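Long-range contacts in protein argonaute 5 (Arabidopsis thaliana, PDB 4G0O), which probably binds the 5' end of small guide RNAs through its MID domain, whose nucleotide specificity loop sorts them by their first base: residues 14-19 against 80-85; 60-65 against 91-96. All coordinates share one frame; numbering follows the deposited sequence.

Interaction 1 of 2, residues 14-19 against 80-85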
loop_
_atom_site.group_PDB
_atom_site.type_symbol
_atom_site.label_atom_id
_atom_site.label_comp_id
_atom_site.label_asym_id
_atom_site.label_seq_id
_atom_site.Cartn_x
_atom_site.Cartn_y
_atom_site.Cartn_z
ATOM N N TRP A 14 -0.698 4.855 -8.232
ATOM C CA TRP A 14 -0.288 4.157 -7.018
ATOM C C TRP A 14 1.195 3.814 -7.130
ATOM O O TRP A 14 1.746 3.787 -8.227
ATOM C CB TRP A 14 -1.120 2.876 -6.802
ATOM C CG TRP A 14 -0.799 1.811 -7.814
ATOM C CD1 TRP A 14 -1.386 1.629 -9.031
ATOM C CD2 TRP A 14 0.226 0.805 -7.712
ATOM N NE1 TRP A 14 -0.795 0.570 -9.690
ATOM C CE2 TRP A 14 0.195 0.053 -8.900
ATOM C CE3 TRP A 14 1.159 0.473 -6.727
ATOM C CZ2 TRP A 14 1.062 -0.999 -9.128
ATOM C CZ3 TRP A 14 2.012 -0.574 -6.959
ATOM C CH2 TRP A 14 1.958 -1.301 -8.147
ATOM N N THR A 15 1.843 3.580 -5.997
ATOM C CA THR A 15 3.201 3.049 -6.000
ATOM C C THR A 15 3.528 2.477 -4.632
ATOM O O THR A 15 2.692 2.495 -3.727
ATOM C CB THR A 15 4.263 4.092 -6.428
ATOM O OG1 THR A 15 5.525 3.442 -6.618
ATOM C CG2 THR A 15 4.401 5.192 -5.388
ATOM N N CYS A 16 4.743 1.971 -4.487
ATOM C CA CYS A 16 5.122 1.255 -3.283
ATOM C C CYS A 16 6.425 1.794 -2.724
ATOM O O CYS A 16 7.366 2.067 -3.480
ATOM C CB CYS A 16 5.297 -0.213 -3.612
ATOM S SG CYS A 16 5.892 -1.219 -2.253
ATOM N N VAL A 17 6.476 1.938 -1.402
ATOM C CA VAL A 17 7.711 2.304 -0.720
ATOM C C VAL A 17 8.021 1.281 0.332
ATOM O O VAL A 17 7.125 0.825 1.056
ATOM C CB VAL A 17 7.595 3.650 0.004
ATOM C CG1 VAL A 17 8.971 4.184 0.376
ATOM C CG2 VAL A 17 6.921 4.616 -0.872
ATOM N N SER A 18 9.298 0.940 0.436
ATOM C CA SER A 18 9.738 0.011 1.455
ATOM C C SER A 18 10.793 0.619 2.365
ATOM O O SER A 18 11.836 1.087 1.904
ATOM C CB SER A 18 10.286 -1.261 0.811
ATOM O OG SER A 18 10.933 -2.044 1.789
ATOM N N PHE A 19 10.515 0.598 3.661
ATOM C CA PHE A 19 11.497 0.986 4.656
ATOM C C PHE A 19 12.085 -0.246 5.347
ATOM O O PHE A 19 12.718 -0.145 6.394
ATOM C CB PHE A 19 10.876 1.929 5.682
ATOM C CG PHE A 19 10.245 3.157 5.070
ATOM C CD1 PHE A 19 8.862 3.302 5.030
ATOM C CD2 PHE A 19 11.033 4.148 4.511
ATOM C CE1 PHE A 19 8.288 4.428 4.469
ATOM C CE2 PHE A 19 10.463 5.269 3.935
ATOM C CZ PHE A 19 9.085 5.413 3.918
ATOM N N ILE A 80 1.440 2.219 -1.202
ATOM C CA ILE A 80 1.551 0.998 -0.431
ATOM C C ILE A 80 2.854 1.103 0.324
ATOM O O ILE A 80 3.930 1.159 -0.282
ATOM C CB ILE A 80 1.574 -0.258 -1.309
ATOM C CG1 ILE A 80 0.245 -0.435 -2.048
ATOM C CG2 ILE A 80 1.866 -1.495 -0.465
ATOM C CD1 ILE A 80 0.383 -1.300 -3.282
ATOM N N VAL A 81 2.768 1.154 1.650
ATOM C CA VAL A 81 3.979 1.336 2.431
ATOM C C VAL A 81 4.429 0.053 3.109
ATOM O O VAL A 81 3.670 -0.549 3.873
ATOM C CB VAL A 81 3.804 2.416 3.492
ATOM C CG1 VAL A 81 4.956 2.351 4.505
ATOM C CG2 VAL A 81 3.739 3.767 2.830
ATOM N N ILE A 82 5.661 -0.370 2.841
ATOM C CA ILE A 82 6.231 -1.449 3.647
ATOM C C ILE A 82 7.017 -0.862 4.830
ATOM O O ILE A 82 8.043 -0.207 4.652
ATOM C CB ILE A 82 7.094 -2.426 2.813
ATOM C CG1 ILE A 82 6.252 -3.106 1.725
ATOM C CG2 ILE A 82 7.689 -3.512 3.698
ATOM C CD1 ILE A 82 7.106 -3.881 0.717
ATOM N N LEU A 83 6.521 -1.130 6.030
ATOM C CA LEU A 83 7.043 -0.555 7.274
ATOM C C LEU A 83 8.449 -1.021 7.619
ATOM O O LEU A 83 8.874 -2.101 7.216
ATOM C CB LEU A 83 6.117 -0.920 8.450
ATOM C CG LEU A 83 4.690 -0.384 8.383
ATOM C CD1 LEU A 83 3.789 -1.118 9.383
ATOM C CD2 LEU A 83 4.713 1.132 8.625
ATOM N N PRO A 84 9.173 -0.213 8.401
ATOM C CA PRO A 84 10.499 -0.622 8.875
ATOM C C PRO A 84 10.440 -1.966 9.593
ATOM O O PRO A 84 9.353 -2.402 9.996
ATOM C CB PRO A 84 10.859 0.489 9.862
ATOM C CG PRO A 84 10.168 1.668 9.329
ATOM C CD PRO A 84 8.842 1.159 8.823
ATOM N N ASP A 85 11.582 -2.625 9.741
ATOM C CA ASP A 85 11.600 -3.912 10.423
ATOM C C ASP A 85 11.298 -3.760 11.907
ATOM O O ASP A 85 10.660 -4.620 12.499
ATOM C CB ASP A 85 12.938 -4.624 10.210
ATOM C CG ASP A 85 13.227 -4.882 8.741
ATOM O OD1 ASP A 85 14.348 -4.557 8.291
ATOM O OD2 ASP A 85 12.328 -5.391 8.027
HETATM O O HOH W 1 13.894 -1.418 8.779
#
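Strand residues 14-18 run parallel to 80-82, their axes 4.7 Å apart and inclined by 14°. The register sets Cys16 beside Ile80, Val17 beside Val81 and Ser18 beside Ile82. Val17 uses both its backbone groups here: its N donates to Ile80 O (2.9 Å) and its O receives Ile82 N. Ile80 N to Thr15 O and Phe19 N to Ile82 O (2.8 Å) complete a ladder of four nearly linear N-H...O bonds. On the face bearing Cys16, Ser18, Ile80 and Ile82, where helix 27-42 packs, Ile80 CD1 meets the six-membered ring of Trp14 at CE3 (4.0 Å), and Ile82 CD1 reaches Cys16 SG and Ser18 CB. With CG anti to the carbonyl carbon (chi1 -56°), the Phe19 ring extends to Val81, whose CG1 meets its edge 3.9 Å from CE1, while Phe19 CB rests on Pro84 CG (3.7 Å). A water donates to Phe19 O and accepts from Asp85 N (2.8 Å), joining the two segments where the N-H...O ladder has ended. On the other face Val17 and Phe19 meet helix 62-72, and Phe19 also helix 90-101. Main-chain polar groups are thus paired within a buried, central strand pair of a parallel alpha/beta sheet flanked by helices.

Interaction 2 of 2, residues 60-65 against 91-96. With SO4 (sulfate ion), chain C.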
loop_
_atom_site.group_PDB
_atom_site.type_symbol
_atom_site.label_atom_id
_atom_site.label_comp_id
_atom_site.label_asym_id
_atom_site.label_seq_id
_atom_site.Cartn_x
_atom_site.Cartn_y
_atom_site.Cartn_z
ATOM N N GLU A 60 15.657 5.723 8.155
ATOM C CA GLU A 60 15.990 7.093 8.556
ATOM C C GLU A 60 15.649 8.105 7.461
ATOM O O GLU A 60 15.717 9.313 7.679
ATOM C CB GLU A 60 17.457 7.240 9.015
ATOM C CG GLU A 60 18.455 6.228 8.447
ATOM C CD GLU A 60 18.359 4.842 9.086
ATOM O OE1 GLU A 60 17.937 3.909 8.380
ATOM O OE2 GLU A 60 18.708 4.687 10.277
ATOM N N HIS A 61 15.282 7.604 6.289
ATOM C CA HIS A 61 14.892 8.458 5.173
ATOM C C HIS A 61 13.367 8.594 5.018
ATOM O O HIS A 61 12.887 8.862 3.913
ATOM C CB HIS A 61 15.462 7.904 3.863
ATOM C CG HIS A 61 16.922 8.160 3.671
ATOM N ND1 HIS A 61 17.409 8.956 2.651
ATOM C CD2 HIS A 61 18.006 7.725 4.355
ATOM C CE1 HIS A 61 18.727 9.003 2.726
ATOM N NE2 HIS A 61 19.114 8.257 3.747
ATOM N N ILE A 62 12.612 8.405 6.100
ATOM C CA ILE A 62 11.134 8.403 6.011
ATOM C C ILE A 62 10.585 9.769 5.570
ATOM O O ILE A 62 9.842 9.869 4.598
ATOM C CB ILE A 62 10.477 7.963 7.353
ATOM C CG1 ILE A 62 10.567 6.444 7.522
ATOM C CG2 ILE A 62 9.013 8.391 7.433
ATOM C CD1 ILE A 62 10.365 5.975 8.942
ATOM N N GLU A 63 10.972 10.820 6.281
ATOM C CA GLU A 63 10.506 12.163 5.955
ATOM C C GLU A 63 10.859 12.515 4.504
ATOM O O GLU A 63 9.992 12.935 3.743
ATOM C CB GLU A 63 11.073 13.194 6.944
ATOM C CG GLU A 63 10.661 12.986 8.419
ATOM C CD GLU A 63 11.552 11.997 9.184
ATOM O OE1 GLU A 63 11.597 12.081 10.431
ATOM O OE2 GLU A 63 12.199 11.126 8.561
ATOM N N GLU A 64 12.123 12.294 4.130
ATOM C CA GLU A 64 12.636 12.545 2.772
ATOM C C GLU A 64 11.903 11.784 1.663
ATOM O O GLU A 64 11.510 12.378 0.659
ATOM C CB GLU A 64 14.142 12.202 2.693
ATOM C CG GLU A 64 14.802 12.499 1.336
ATOM C CD GLU A 64 15.429 11.274 0.641
ATOM O OE1 GLU A 64 14.735 10.235 0.495
ATOM O OE2 GLU A 64 16.621 11.365 0.225
ATOM N N ALA A 65 11.761 10.466 1.834
ATOM C CA ALA A 65 11.144 9.599 0.822
ATOM C C ALA A 65 9.688 9.958 0.589
ATOM O O ALA A 65 9.244 10.087 -0.543
ATOM C CB ALA A 65 11.245 8.137 1.241
ATOM N N GLY A 91 3.156 5.596 13.544
ATOM C CA GLY A 91 2.522 6.879 13.826
ATOM C C GLY A 91 3.109 8.003 12.993
ATOM O O GLY A 91 2.375 8.768 12.376
ATOM N N LYS A 92 4.436 8.094 12.976
ATOM C CA LYS A 92 5.128 9.057 12.141
ATOM C C LYS A 92 4.679 8.957 10.674
ATOM O O LYS A 92 4.341 9.973 10.045
ATOM C CB LYS A 92 6.646 8.854 12.237
ATOM C CG LYS A 92 7.426 9.947 11.533
ATOM C CD LYS A 92 8.847 9.511 11.138
ATOM C CE LYS A 92 9.854 9.661 12.274
ATOM N NZ LYS A 92 11.193 9.109 11.889
ATOM N N ILE A 93 4.665 7.739 10.129
ATOM C CA ILE A 93 4.325 7.553 8.717
ATOM C C ILE A 93 2.894 7.956 8.393
ATOM O O ILE A 93 2.642 8.579 7.362
ATOM C CB ILE A 93 4.582 6.103 8.247
ATOM C CG1 ILE A 93 6.061 5.755 8.416
ATOM C CG2 ILE A 93 4.145 5.907 6.781
ATOM C CD1 ILE A 93 6.384 4.314 8.117
ATOM N N LYS A 94 1.952 7.609 9.265
ATOM C CA LYS A 94 0.550 7.921 8.999
ATOM C C LYS A 94 0.334 9.412 9.093
ATOM O O LYS A 94 -0.363 9.998 8.260
ATOM C CB LYS A 94 -0.363 7.230 9.994
ATOM C CG LYS A 94 -0.406 5.729 9.836
ATOM C CD LYS A 94 -1.603 5.291 9.008
ATOM C CE LYS A 94 -1.222 4.937 7.565
ATOM N NZ LYS A 94 -2.438 4.694 6.715
ATOM N N ARG A 95 0.925 10.009 10.125
ATOM C CA ARG A 95 0.871 11.449 10.330
ATOM C C ARG A 95 1.365 12.173 9.072
ATOM O O ARG A 95 0.707 13.071 8.559
ATOM C CB ARG A 95 1.702 11.852 11.567
ATOM C CG ARG A 95 1.991 13.356 11.643
ATOM C CD ARG A 95 2.828 13.766 12.849
ATOM N NE ARG A 95 4.188 13.221 12.823
ATOM C CZ ARG A 95 5.187 13.721 12.100
ATOM N NH1 ARG A 95 6.396 13.164 12.144
ATOM N NH2 ARG A 95 4.985 14.780 11.327
ATOM N N ILE A 96 2.510 11.753 8.554
ATOM C CA ILE A 96 3.099 12.422 7.397
ATOM C C ILE A 96 2.202 12.262 6.179
ATOM O O ILE A 96 1.932 13.221 5.451
ATOM C CB ILE A 96 4.495 11.867 7.092
ATOM C CG1 ILE A 96 5.483 12.319 8.168
ATOM C CG2 ILE A 96 4.960 12.304 5.698
ATOM C CD1 ILE A 96 6.807 11.567 8.129
HETATM S S SO4 C . -4.022 0.535 8.163
HETATM O O1 SO4 C . -3.388 -0.688 8.668
HETATM O O2 SO4 C . -2.956 1.519 7.835
HETATM O O3 SO4 C . -4.864 0.218 6.997
HETATM O O4 SO4 C . -4.923 1.082 9.188
#
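Ile62 meets the helix of residues 91-96 through a single methyl, CG2, which touches three side chains. Ile96 CD1 and Lys92 CD each lie 3.9 Å from it, and Ile93 CG1 is slightly farther away. With CG1 anti to the carbonyl carbon (chi1 -77°), Ile62 turns its other branch, CG2, to the neighbouring helix. Ile62, Ile93 and Ile96 are buried and form the close-packed, apolar part of the contact. Cys107 of strand 105-108 packs on Ile93, continuing this part toward the sheet.

The outer part is looser and polar. Glu63 bends at chi2 (85°) and crosses Lys92 at about a right angle; its OE1 forms a salt bridge with Lys92 NZ, but at 3.3 Å the hydrogen bond is weak. The aliphatic portions still serve the packing: Glu63 CG lies against Ile96 CD1 (4.1 Å), and Lys92 spans from Ile62 to the carboxylate. On helix 90-101, Lys94 takes no part in the contact; its NZ bonds Ser105 OG and makes a weak hydrogen bond to a sulfate, probably from the crystallisation liquor, that Lys131 also binds.

Helix 62-72 links strand 55-56 to strand 78-82, and helix 90-101 links 78-82 to 105-108. The contact thus joins the helices of two successive beta-alpha-beta crossovers beside the parallel sheet, as in Rossmann-like folds.

Overall arrangement
The centres of interactions 1 and 2 lie about 11 Å apart. Along the chain their segments alternate: 14-19, 60-65, 80-85, then 91-96. The sheet pairing of interaction 1 and the helix pairing of interaction 2 share a run of helix 62-72, strand 78-82 and helix 90-101, with strand 7-18 joining from earlier in the chain. They also touch directly. Phe19 CE2 lies 3.8 Å from Ile62 CG1, and Leu83 CD2 comes within 3.6 Å of Ile93 CD1, with Pro84 against the same isoleucine. Residues just past the ends of the paired strands therefore enter the apolar layer between sheet and helices, making one continuous core in the MID domain.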